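Long-range contacts in catalase (Corynebacterium glutamicum, PDB 4B7H), which breaks down hydrogen peroxide to water and oxygen at a haem group, carries bound NADPH, and is inhibited by nitric oxide: residues F453-R461 against Y494-L502; F77-D85 against L94-L103. All coordinates share one frame; numbering follows the deposited sequence.

Contact 1. Residues F453-R461 against Y494-L502; sequences FIQPGILYR and YWNNVDENL. With NDP (NADPH dihydro-nicotinamide-adenine-dinucleotide phosphate), chain H.
Arg461 reaches across to the break between two helices, where its NH1 gives two hydrogen bonds. One, 2.9 Å long and nearly straight at 165°, runs to OD2 of Asp499 as part of a salt bridge, lying in the guanidinium plane and meeting the oxygen's anti lone pair; the other goes from NH1 to Val498 O at 3.1 Å. A bend at chi3 (-71°) turns the guanidinium back over its own helix, so that Gly457 O sits against one face. Gly457, with only hydrogens on CA, suits the close approach of its CA to Val498 O (3.4 Å). One water takes a bond from Arg461 NH2 and donates to both Phe453 O and Val498 O.

Asp499 is divided between two tasks: while OD2 holds the arginine, the residue is also the N-cap of helix 500-514, its OD1 accepting from Leu502 N at 2.9 Å, with a weak bond from Asn501 N. Tyr460 packs beside this carboxylate, and Leu502 CB lies over a face of its ring, 3.7 Å from the centroid. At the other end Asn497 CB sits squarely over the Phe453 ring, 3.4 Å from its centroid, while Val498 CG2 meets that ring's edge and Val498 CG1 packs on Pro456 CB.

On the side of helix 454-463 turned from this interface, Gln455 and Leu459 line the NADPH pocket, and Gln455 O accepts a weak bond from the cofactor's O3D. Helix 187-194 packs on Pro456 and Tyr494, and helix 466-479 touches Tyr460 and Leu502 through Leu472.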
loop_
_atom_site.group_PDB
_atom_site.type_symbol
_atom_site.label_atom_id
_atom_site.label_comp_id
_atom_site.label_asym_id
_atom_site.label_seq_id
_atom_site.Cartn_x
_atom_site.Cartn_y
_atom_site.Cartn_z
ATOM N N PHE A 453 -18.089 -21.211 -34.090
ATOM C CA PHE A 453 -18.535 -22.563 -33.779
ATOM C C PHE A 453 -17.874 -23.710 -34.538
ATOM O O PHE A 453 -17.980 -24.855 -34.106
ATOM C CB PHE A 453 -20.056 -22.669 -33.944
ATOM C CG PHE A 453 -20.817 -21.788 -33.003
ATOM C CD1 PHE A 453 -20.958 -22.144 -31.672
ATOM C CD2 PHE A 453 -21.372 -20.590 -33.442
ATOM C CE1 PHE A 453 -21.656 -21.330 -30.796
ATOM C CE2 PHE A 453 -22.060 -19.766 -32.569
ATOM C CZ PHE A 453 -22.207 -20.142 -31.243
ATOM N N ILE A 454 -17.212 -23.432 -35.659
ATOM C CA ILE A 454 -16.712 -24.530 -36.488
ATOM C C ILE A 454 -15.655 -25.381 -35.782
ATOM O O ILE A 454 -15.695 -26.610 -35.846
ATOM C CB ILE A 454 -16.231 -24.065 -37.891
ATOM C CG1 ILE A 454 -16.006 -25.278 -38.801
ATOM C CG2 ILE A 454 -14.968 -23.201 -37.800
ATOM C CD1 ILE A 454 -17.223 -26.162 -38.933
ATOM N N GLN A 455 -14.719 -24.743 -35.090
ATOM C CA GLN A 455 -13.655 -25.510 -34.449
ATOM C C GLN A 455 -14.119 -26.439 -33.312
ATOM O O GLN A 455 -13.703 -27.591 -33.272
ATOM C CB GLN A 455 -12.475 -24.615 -34.046
ATOM C CG GLN A 455 -11.685 -24.096 -35.260
ATOM C CD GLN A 455 -10.291 -23.652 -34.894
ATOM O OE1 GLN A 455 -10.016 -23.342 -33.742
ATOM N NE2 GLN A 455 -9.400 -23.624 -35.870
ATOM N N PRO A 456 -14.982 -25.960 -32.392
ATOM C CA PRO A 456 -15.481 -26.950 -31.426
ATOM C C PRO A 456 -16.370 -27.998 -32.090
ATOM O O PRO A 456 -16.447 -29.124 -31.595
ATOM C CB PRO A 456 -16.294 -26.107 -30.428
ATOM C CG PRO A 456 -16.585 -24.816 -31.145
ATOM C CD PRO A 456 -15.385 -24.589 -32.025
ATOM N N GLY A 457 -17.040 -27.635 -33.183
ATOM C CA GLY A 457 -17.822 -28.595 -33.952
ATOM C C GLY A 457 -16.946 -29.695 -34.527
ATOM O O GLY A 457 -17.301 -30.873 -34.478
ATOM N N ILE A 458 -15.793 -29.300 -35.065
ATOM C CA ILE A 458 -14.785 -30.231 -35.570
ATOM C C ILE A 458 -14.247 -31.140 -34.458
ATOM O O ILE A 458 -14.094 -32.354 -34.644
ATOM C CB ILE A 458 -13.627 -29.473 -36.267
ATOM C CG1 ILE A 458 -14.106 -28.877 -37.595
ATOM C CG2 ILE A 458 -12.450 -30.396 -36.522
ATOM C CD1 ILE A 458 -13.101 -27.946 -38.261
ATOM N N LEU A 459 -13.956 -30.556 -33.299
ATOM C CA LEU A 459 -13.530 -31.345 -32.146
ATOM C C LEU A 459 -14.573 -32.423 -31.837
ATOM O O LEU A 459 -14.238 -33.599 -31.696
ATOM C CB LEU A 459 -13.295 -30.444 -30.928
ATOM C CG LEU A 459 -12.986 -31.080 -29.561
ATOM C CD1 LEU A 459 -11.716 -31.924 -29.599
ATOM C CD2 LEU A 459 -12.873 -30.000 -28.482
ATOM N N TYR A 460 -15.839 -32.021 -31.772
ATOM C CA TYR A 460 -16.926 -32.957 -31.496
ATOM C C TYR A 460 -17.108 -34.022 -32.583
ATOM O O TYR A 460 -17.237 -35.208 -32.282
ATOM C CB TYR A 460 -18.244 -32.199 -31.275
ATOM C CG TYR A 460 -19.381 -33.086 -30.823
ATOM C CD1 TYR A 460 -19.478 -33.506 -29.502
ATOM C CD2 TYR A 460 -20.353 -33.517 -31.720
ATOM C CE1 TYR A 460 -20.520 -34.330 -29.082
ATOM C CE2 TYR A 460 -21.400 -34.337 -31.310
ATOM C CZ TYR A 460 -21.475 -34.739 -29.994
ATOM O OH TYR A 460 -22.508 -35.550 -29.586
ATOM N N ARG A 461 -17.111 -33.598 -33.842
ATOM C CA ARG A 461 -17.456 -34.494 -34.946
ATOM C C ARG A 461 -16.300 -35.341 -35.465
ATOM O O ARG A 461 -16.526 -36.424 -36.016
ATOM C CB ARG A 461 -18.059 -33.697 -36.107
ATOM C CG ARG A 461 -19.440 -33.129 -35.818
ATOM C CD ARG A 461 -20.027 -32.439 -37.037
ATOM N NE ARG A 461 -19.356 -31.176 -37.343
ATOM C CZ ARG A 461 -19.667 -30.006 -36.787
ATOM N NH1 ARG A 461 -20.638 -29.929 -35.883
ATOM N NH2 ARG A 461 -19.004 -28.911 -37.134
ATOM N N TYR A 494 -26.804 -22.281 -28.174
ATOM C CA TYR A 494 -25.349 -22.254 -28.169
ATOM C C TYR A 494 -24.803 -23.642 -28.488
ATOM O O TYR A 494 -23.963 -23.797 -29.375
ATOM C CB TYR A 494 -24.926 -21.792 -26.788
ATOM C CG TYR A 494 -23.461 -21.644 -26.443
ATOM C CD1 TYR A 494 -22.790 -20.439 -26.653
ATOM C CD2 TYR A 494 -22.782 -22.666 -25.792
ATOM C CE1 TYR A 494 -21.465 -20.277 -26.249
ATOM C CE2 TYR A 494 -21.468 -22.513 -25.386
ATOM C CZ TYR A 494 -20.813 -21.327 -25.621
ATOM O OH TYR A 494 -19.517 -21.194 -25.194
ATOM N N TRP A 495 -25.291 -24.663 -27.790
ATOM C CA TRP A 495 -24.799 -26.013 -28.043
ATOM C C TRP A 495 -25.245 -26.570 -29.392
ATOM O O TRP A 495 -24.479 -27.266 -30.054
ATOM C CB TRP A 495 -25.104 -26.952 -26.868
ATOM C CG TRP A 495 -24.273 -26.541 -25.696
ATOM C CD1 TRP A 495 -24.705 -25.968 -24.525
ATOM C CD2 TRP A 495 -22.845 -26.588 -25.618
ATOM N NE1 TRP A 495 -23.626 -25.683 -23.717
ATOM C CE2 TRP A 495 -22.476 -26.052 -24.363
ATOM C CE3 TRP A 495 -21.840 -27.045 -26.483
ATOM C CZ2 TRP A 495 -21.148 -25.964 -23.955
ATOM C CZ3 TRP A 495 -20.524 -26.957 -26.078
ATOM C CH2 TRP A 495 -20.186 -26.414 -24.826
ATOM N N ASN A 496 -26.456 -26.229 -29.819
ATOM C CA ASN A 496 -26.898 -26.612 -31.160
ATOM C C ASN A 496 -25.981 -26.035 -32.229
ATOM O O ASN A 496 -25.702 -26.693 -33.232
ATOM C CB ASN A 496 -28.336 -26.157 -31.422
ATOM C CG ASN A 496 -29.357 -27.018 -30.715
ATOM O OD1 ASN A 496 -29.065 -28.149 -30.311
ATOM N ND2 ASN A 496 -30.568 -26.494 -30.566
ATOM N N ASN A 497 -25.503 -24.810 -32.005
ATOM C CA ASN A 497 -24.609 -24.157 -32.957
ATOM C C ASN A 497 -23.247 -24.838 -33.039
ATOM O O ASN A 497 -22.622 -24.842 -34.094
ATOM C CB ASN A 497 -24.433 -22.672 -32.630
ATOM C CG ASN A 497 -25.653 -21.835 -32.985
ATOM O OD1 ASN A 497 -25.839 -20.739 -32.453
ATOM N ND2 ASN A 497 -26.486 -22.342 -33.879
ATOM N N VAL A 498 -22.770 -25.391 -31.926
ATOM C CA VAL A 498 -21.560 -26.209 -31.977
ATOM C C VAL A 498 -21.819 -27.465 -32.818
ATOM O O VAL A 498 -21.083 -27.764 -33.769
ATOM C CB VAL A 498 -21.065 -26.584 -30.557
ATOM C CG1 VAL A 498 -19.941 -27.598 -30.637
ATOM C CG2 VAL A 498 -20.608 -25.333 -29.808
ATOM N N ASP A 499 -22.884 -28.182 -32.474
ATOM C CA ASP A 499 -23.281 -29.389 -33.196
ATOM C C ASP A 499 -24.702 -29.766 -32.789
ATOM O O ASP A 499 -25.029 -29.791 -31.598
ATOM C CB ASP A 499 -22.316 -30.537 -32.890
ATOM C CG ASP A 499 -22.695 -31.813 -33.594
ATOM O OD1 ASP A 499 -23.525 -32.569 -33.044
ATOM O OD2 ASP A 499 -22.170 -32.060 -34.699
ATOM N N GLU A 500 -25.549 -30.055 -33.771
ATOM C CA GLU A 500 -26.952 -30.311 -33.479
ATOM C C GLU A 500 -27.156 -31.574 -32.647
ATOM O O GLU A 500 -28.081 -31.640 -31.839
ATOM C CB GLU A 500 -27.771 -30.389 -34.766
ATOM C CG GLU A 500 -28.023 -29.040 -35.407
ATOM C CD GLU A 500 -28.943 -29.134 -36.606
ATOM O OE1 GLU A 500 -28.806 -30.097 -37.393
ATOM O OE2 GLU A 500 -29.811 -28.247 -36.758
ATOM N N ASN A 501 -26.303 -32.576 -32.836
ATOM C CA ASN A 501 -26.435 -33.798 -32.048
ATOM C C ASN A 501 -25.967 -33.583 -30.611
ATOM O O ASN A 501 -26.588 -34.065 -29.668
ATOM C CB ASN A 501 -25.703 -34.961 -32.719
ATOM C CG ASN A 501 -26.303 -35.316 -34.050
ATOM O OD1 ASN A 501 -27.510 -35.543 -34.157
ATOM N ND2 ASN A 501 -25.475 -35.333 -35.086
ATOM N N LEU A 502 -24.881 -32.835 -30.443
ATOM C CA LEU A 502 -24.442 -32.455 -29.105
ATOM C C LEU A 502 -25.528 -31.635 -28.403
ATOM O O LEU A 502 -25.882 -31.901 -27.254
ATOM C CB LEU A 502 -23.141 -31.653 -29.165
ATOM C CG LEU A 502 -22.660 -31.066 -27.836
ATOM C CD1 LEU A 502 -22.414 -32.152 -26.786
ATOM C CD2 LEU A 502 -21.395 -30.265 -28.082
HETATM P PA NDP H . -5.743 -33.323 -34.791
HETATM O O1A NDP H . -6.408 -34.645 -34.913
HETATM O O2A NDP H . -4.420 -33.276 -35.475
HETATM O O5B NDP H . -5.565 -32.998 -33.233
HETATM C C5B NDP H . -6.646 -33.155 -32.345
HETATM C C4B NDP H . -6.153 -32.705 -30.979
HETATM O O4B NDP H . -7.218 -32.807 -30.045
HETATM C C3B NDP H . -5.004 -33.587 -30.487
HETATM O O3B NDP H . -3.994 -32.781 -29.911
HETATM C C2B NDP H . -5.691 -34.461 -29.455
HETATM O O2B NDP H . -4.847 -35.004 -28.458
HETATM C C1B NDP H . -6.728 -33.487 -28.915
HETATM N N9A NDP H . -7.758 -34.133 -28.077
HETATM C C8A NDP H . -8.031 -35.474 -27.974
HETATM N N7A NDP H . -9.028 -35.648 -27.077
HETATM C C5A NDP H . -9.394 -34.433 -26.598
HETATM C C6A NDP H . -10.354 -34.039 -25.668
HETATM N N6A NDP H . -10.877 -34.931 -24.827
HETATM N N1A NDP H . -10.507 -32.700 -25.390
HETATM C C2A NDP H . -9.711 -31.761 -26.014
HETATM N N3A NDP H . -8.758 -32.158 -26.932
HETATM C C4A NDP H . -8.602 -33.474 -27.219
HETATM O O3 NDP H . -6.763 -32.195 -35.348
HETATM P PN NDP H . -6.458 -30.609 -35.401
HETATM O O1N NDP H . -5.094 -30.313 -34.878
HETATM O O2N NDP H . -6.863 -30.156 -36.754
HETATM O O5D NDP H . -7.531 -29.999 -34.367
HETATM C C5D NDP H . -8.851 -30.506 -34.330
HETATM C C4D NDP H . -9.538 -30.026 -33.068
HETATM O O4D NDP H . -8.845 -30.544 -31.950
HETATM C C3D NDP H . -9.487 -28.511 -32.950
HETATM O O3D NDP H . -10.641 -27.908 -33.518
HETATM C C2D NDP H . -9.369 -28.293 -31.452
HETATM O O2D NDP H . -10.648 -28.149 -30.898
HETATM C C1D NDP H . -8.775 -29.585 -30.902
HETATM N N1N NDP H . -7.373 -29.405 -30.465
HETATM C C2N NDP H . -6.502 -28.765 -31.299
HETATM C C3N NDP H . -5.173 -28.561 -30.966
HETATM C C7N NDP H . -4.306 -27.833 -31.941
HETATM O O7N NDP H . -3.233 -27.084 -31.451
HETATM N N7N NDP H . -4.577 -27.887 -33.241
HETATM C C4N NDP H . -4.589 -29.037 -29.652
HETATM C C5N NDP H . -5.627 -29.725 -28.814
HETATM C C6N NDP H . -6.946 -29.872 -29.247
HETATM P P2B NDP H . -4.224 -36.486 -28.622
HETATM O O1X NDP H . -5.370 -37.451 -28.843
HETATM O O2X NDP H . -3.279 -36.472 -29.804
HETATM O O3X NDP H . -3.477 -36.795 -27.337
HETATM O O HOH W 1 -20.005 -26.368 -35.866
#

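Contact 2. Residues F77-D85 against L94-L103; sequences FGELHITED and LFQPGKVTPL
With its CG1 anti to the carbonyl carbon (chi1 -54°), Ile82 sends CG1 to within 3.2 Å of Leu94 O and its CD1 to the edge of the Phe95 ring, while CG2 lies against Gln96 O. Leu103 takes the crowded position between backbone N and carbonyl carbon (chi1 74°), which folds its CD2 back over Glu79, 3.6 Å from Glu79 C.

Beyond the 3-10 segment at Leu94 and Phe95 and the turn after it, strands 73-82 and 100-108 pair antiparallel in the beta barrel at the heart of the catalase fold. Gly78 with Leu103 and Leu80 with Thr101 are hydrogen-bonded pairs; Ile82 N adds a bond of 3.0 Å to Lys99 O. Pro102, which has no N-H to give, fits a non-hydrogen-bonded pair with Glu79.

On the face bearing Glu79 and His81, Val100 CG1 lies over the imidazole, 3.9 Å from its centroid. His81 NE2 gives its hydrogen in the ring plane to Glu79 OE1 (2.8 Å), which helps fix the ring's rotation, and Tyr309 stacks on it. Leu80 CD2 meets Leu94 CD1 on the other face, where Phe130 touches both leucines. Where the strands part, a type II turn, Gln96 to Lys99, places Gly98 at positive phi, and one water links Gly98 N to Glu84 O.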
loop_
_atom_site.group_PDB
_atom_site.type_symbol
_atom_site.label_atom_id
_atom_site.label_comp_id
_atom_site.label_asym_id
_atom_site.label_seq_id
_atom_site.Cartn_x
_atom_site.Cartn_y
_atom_site.Cartn_z
ATOM N N PHE A 77 10.666 -26.011 -9.658
ATOM C CA PHE A 77 11.780 -25.512 -10.439
ATOM C C PHE A 77 12.413 -26.681 -11.162
ATOM O O PHE A 77 12.184 -27.838 -10.808
ATOM C CB PHE A 77 12.787 -24.788 -9.530
ATOM C CG PHE A 77 12.222 -23.558 -8.890
ATOM C CD1 PHE A 77 11.438 -23.654 -7.748
ATOM C CD2 PHE A 77 12.450 -22.305 -9.445
ATOM C CE1 PHE A 77 10.898 -22.511 -7.160
ATOM C CE2 PHE A 77 11.913 -21.162 -8.874
ATOM C CZ PHE A 77 11.134 -21.265 -7.722
ATOM N N GLY A 78 13.202 -26.386 -12.184
ATOM C CA GLY A 78 13.746 -27.447 -13.007
ATOM C C GLY A 78 14.649 -26.950 -14.112
ATOM O O GLY A 78 15.351 -25.950 -13.950
ATOM N N GLU A 79 14.637 -27.667 -15.235
ATOM C CA GLU A 79 15.626 -27.472 -16.297
ATOM C C GLU A 79 14.993 -27.655 -17.664
ATOM O O GLU A 79 14.225 -28.609 -17.881
ATOM C CB GLU A 79 16.773 -28.487 -16.148
ATOM C CG GLU A 79 17.430 -28.486 -14.778
ATOM C CD GLU A 79 18.382 -29.643 -14.552
ATOM O OE1 GLU A 79 18.647 -30.423 -15.497
ATOM O OE2 GLU A 79 18.877 -29.776 -13.412
ATOM N N LEU A 80 15.335 -26.756 -18.586
ATOM C CA LEU A 80 15.006 -26.907 -19.999
ATOM C C LEU A 80 16.234 -27.432 -20.738
ATOM O O LEU A 80 17.316 -26.854 -20.626
ATOM C CB LEU A 80 14.604 -25.553 -20.593
ATOM C CG LEU A 80 14.436 -25.479 -22.115
ATOM C CD1 LEU A 80 13.234 -26.301 -22.557
ATOM C CD2 LEU A 80 14.311 -24.030 -22.568
ATOM N N HIS A 81 16.064 -28.518 -21.491
ATOM C CA HIS A 81 17.153 -29.101 -22.276
ATOM C C HIS A 81 16.827 -29.074 -23.773
ATOM O O HIS A 81 15.840 -29.669 -24.207
ATOM C CB HIS A 81 17.395 -30.552 -21.850
ATOM C CG HIS A 81 17.924 -30.696 -20.459
ATOM N ND1 HIS A 81 19.226 -31.063 -20.194
ATOM C CD2 HIS A 81 17.327 -30.527 -19.255
ATOM C CE1 HIS A 81 19.409 -31.110 -18.885
ATOM N NE2 HIS A 81 18.274 -30.784 -18.294
ATOM N N ILE A 82 17.656 -28.403 -24.567
ATOM C CA ILE A 82 17.465 -28.393 -26.017
ATOM C C ILE A 82 18.107 -29.630 -26.650
ATOM O O ILE A 82 19.261 -29.955 -26.358
ATOM C CB ILE A 82 18.043 -27.110 -26.641
ATOM C CG1 ILE A 82 17.456 -25.876 -25.948
ATOM C CG2 ILE A 82 17.792 -27.071 -28.137
ATOM C CD1 ILE A 82 15.926 -25.839 -25.920
ATOM N N THR A 83 17.359 -30.323 -27.511
ATOM C CA THR A 83 17.853 -31.548 -28.148
ATOM C C THR A 83 17.793 -31.509 -29.682
ATOM O O THR A 83 18.255 -32.438 -30.353
ATOM C CB THR A 83 17.101 -32.811 -27.645
ATOM O OG1 THR A 83 15.716 -32.732 -28.009
ATOM C CG2 THR A 83 17.227 -32.962 -26.129
ATOM N N GLU A 84 17.216 -30.444 -30.228
ATOM C CA GLU A 84 17.120 -30.264 -31.672
ATOM C C GLU A 84 17.790 -28.958 -32.081
ATOM O O GLU A 84 18.119 -28.139 -31.228
ATOM C CB GLU A 84 15.653 -30.243 -32.098
ATOM C CG GLU A 84 14.919 -31.538 -31.837
ATOM C CD GLU A 84 15.284 -32.620 -32.839
ATOM O OE1 GLU A 84 15.343 -32.319 -34.051
ATOM O OE2 GLU A 84 15.519 -33.768 -32.412
ATOM N N ASP A 85 18.010 -28.777 -33.381
ATOM C CA ASP A 85 18.539 -27.518 -33.902
ATOM C C ASP A 85 17.419 -26.689 -34.536
ATOM O O ASP A 85 16.967 -26.993 -35.642
ATOM C CB ASP A 85 19.660 -27.792 -34.915
ATOM C CG ASP A 85 20.376 -26.532 -35.363
ATOM O OD1 ASP A 85 19.872 -25.419 -35.104
ATOM O OD2 ASP A 85 21.451 -26.653 -35.980
ATOM N N LEU A 94 18.174 -19.306 -25.266
ATOM C CA LEU A 94 17.797 -20.531 -24.559
ATOM C C LEU A 94 17.434 -21.680 -25.508
ATOM O O LEU A 94 17.421 -22.841 -25.090
ATOM C CB LEU A 94 16.633 -20.289 -23.589
ATOM C CG LEU A 94 15.215 -20.338 -24.178
ATOM C CD1 LEU A 94 14.190 -20.387 -23.050
ATOM C CD2 LEU A 94 14.935 -19.147 -25.095
ATOM N N PHE A 95 17.127 -21.362 -26.767
ATOM C CA PHE A 95 16.674 -22.378 -27.724
ATOM C C PHE A 95 17.786 -22.875 -28.648
ATOM O O PHE A 95 17.536 -23.705 -29.521
ATOM C CB PHE A 95 15.500 -21.854 -28.568
ATOM C CG PHE A 95 14.206 -21.706 -27.806
ATOM C CD1 PHE A 95 13.841 -22.621 -26.822
ATOM C CD2 PHE A 95 13.343 -20.659 -28.098
ATOM C CE1 PHE A 95 12.640 -22.474 -26.129
ATOM C CE2 PHE A 95 12.142 -20.505 -27.416
ATOM C CZ PHE A 95 11.789 -21.415 -26.434
ATOM N N GLN A 96 19.005 -22.373 -28.463
ATOM C CA GLN A 96 20.132 -22.795 -29.304
ATOM C C GLN A 96 20.595 -24.220 -28.956
ATOM O O GLN A 96 20.337 -24.710 -27.856
ATOM C CB GLN A 96 21.281 -21.784 -29.210
ATOM C CG GLN A 96 20.887 -20.363 -29.610
ATOM C CD GLN A 96 20.260 -20.291 -30.992
ATOM O OE1 GLN A 96 20.910 -20.590 -31.999
ATOM N NE2 GLN A 96 18.987 -19.900 -31.050
ATOM N N PRO A 97 21.266 -24.905 -29.902
ATOM C CA PRO A 97 21.605 -26.319 -29.691
ATOM C C PRO A 97 22.340 -26.593 -28.382
ATOM O O PRO A 97 23.253 -25.857 -28.000
ATOM C CB PRO A 97 22.517 -26.637 -30.881
ATOM C CG PRO A 97 22.034 -25.731 -31.958
ATOM C CD PRO A 97 21.629 -24.458 -31.262
ATOM N N GLY A 98 21.905 -27.632 -27.679
ATOM C CA GLY A 98 22.576 -28.065 -26.469
ATOM C C GLY A 98 22.336 -27.250 -25.209
ATOM O O GLY A 98 22.799 -27.647 -24.140
ATOM N N LYS A 99 21.627 -26.125 -25.311
ATOM C CA LYS A 99 21.447 -25.235 -24.158
ATOM C C LYS A 99 20.665 -25.903 -23.030
ATOM O O LYS A 99 19.680 -26.603 -23.275
ATOM C CB LYS A 99 20.752 -23.932 -24.579
ATOM C CG LYS A 99 21.609 -22.989 -25.420
ATOM C CD LYS A 99 22.519 -22.115 -24.567
ATOM C CE LYS A 99 23.338 -21.164 -25.438
ATOM N NZ LYS A 99 24.018 -20.099 -24.641
ATOM N N VAL A 100 21.119 -25.689 -21.799
ATOM C CA VAL A 100 20.404 -26.135 -20.608
ATOM C C VAL A 100 20.111 -24.894 -19.775
ATOM O O VAL A 100 21.026 -24.140 -19.429
ATOM C CB VAL A 100 21.230 -27.144 -19.781
ATOM C CG1 VAL A 100 20.463 -27.574 -18.533
ATOM C CG2 VAL A 100 21.571 -28.351 -20.632
ATOM N N THR A 101 18.836 -24.673 -19.460
ATOM C CA THR A 101 18.416 -23.432 -18.807
ATOM C C THR A 101 17.577 -23.721 -17.562
ATOM O O THR A 101 16.656 -24.531 -17.622
ATOM C CB THR A 101 17.587 -22.577 -19.783
ATOM O OG1 THR A 101 18.333 -22.375 -20.994
ATOM C CG2 THR A 101 17.218 -21.217 -19.172
ATOM N N PRO A 102 17.890 -23.061 -16.427
ATOM C CA PRO A 102 17.033 -23.252 -15.247
ATOM C C PRO A 102 15.624 -22.699 -15.487
ATOM O O PRO A 102 15.457 -21.724 -16.234
ATOM C CB PRO A 102 17.730 -22.426 -14.154
ATOM C CG PRO A 102 19.112 -22.142 -14.674
ATOM C CD PRO A 102 18.974 -22.098 -16.168
ATOM N N LEU A 103 14.628 -23.298 -14.840
ATOM C CA LEU A 103 13.263 -22.832 -14.984
ATOM C C LEU A 103 12.497 -22.828 -13.668
ATOM O O LEU A 103 12.851 -23.531 -12.712
ATOM C CB LEU A 103 12.508 -23.666 -16.032
ATOM C CG LEU A 103 12.076 -25.085 -15.646
ATOM C CD1 LEU A 103 10.762 -25.132 -14.858
ATOM C CD2 LEU A 103 11.954 -25.932 -16.897
HETATM O O HOH W 2 20.278 -29.397 -29.513
HETATM O O HOH W 3 18.411 -25.389 -31.390
#

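Contact 2 comes first along the chain, within the antiparallel barrel of the catalase domain; contact 1 follows more than 300 residues later, in the helical C-terminal region that belongs to the catalase-related immune-responsive family. Their centres lie about 39 Å apart and their nearest atoms about 23 Å, so the two do not touch; nor do they share a helix or strand. Each serves its own part of the chain: contact 2 joins neighbouring strands of the barrel, with the Phe77 side chain about 11 Å from a bound haem, whereas contact 1 packs helix 454-463, which lines the NADPH pocket with Gln455 and Leu459, against the helices behind it. No other subunit touches either contact.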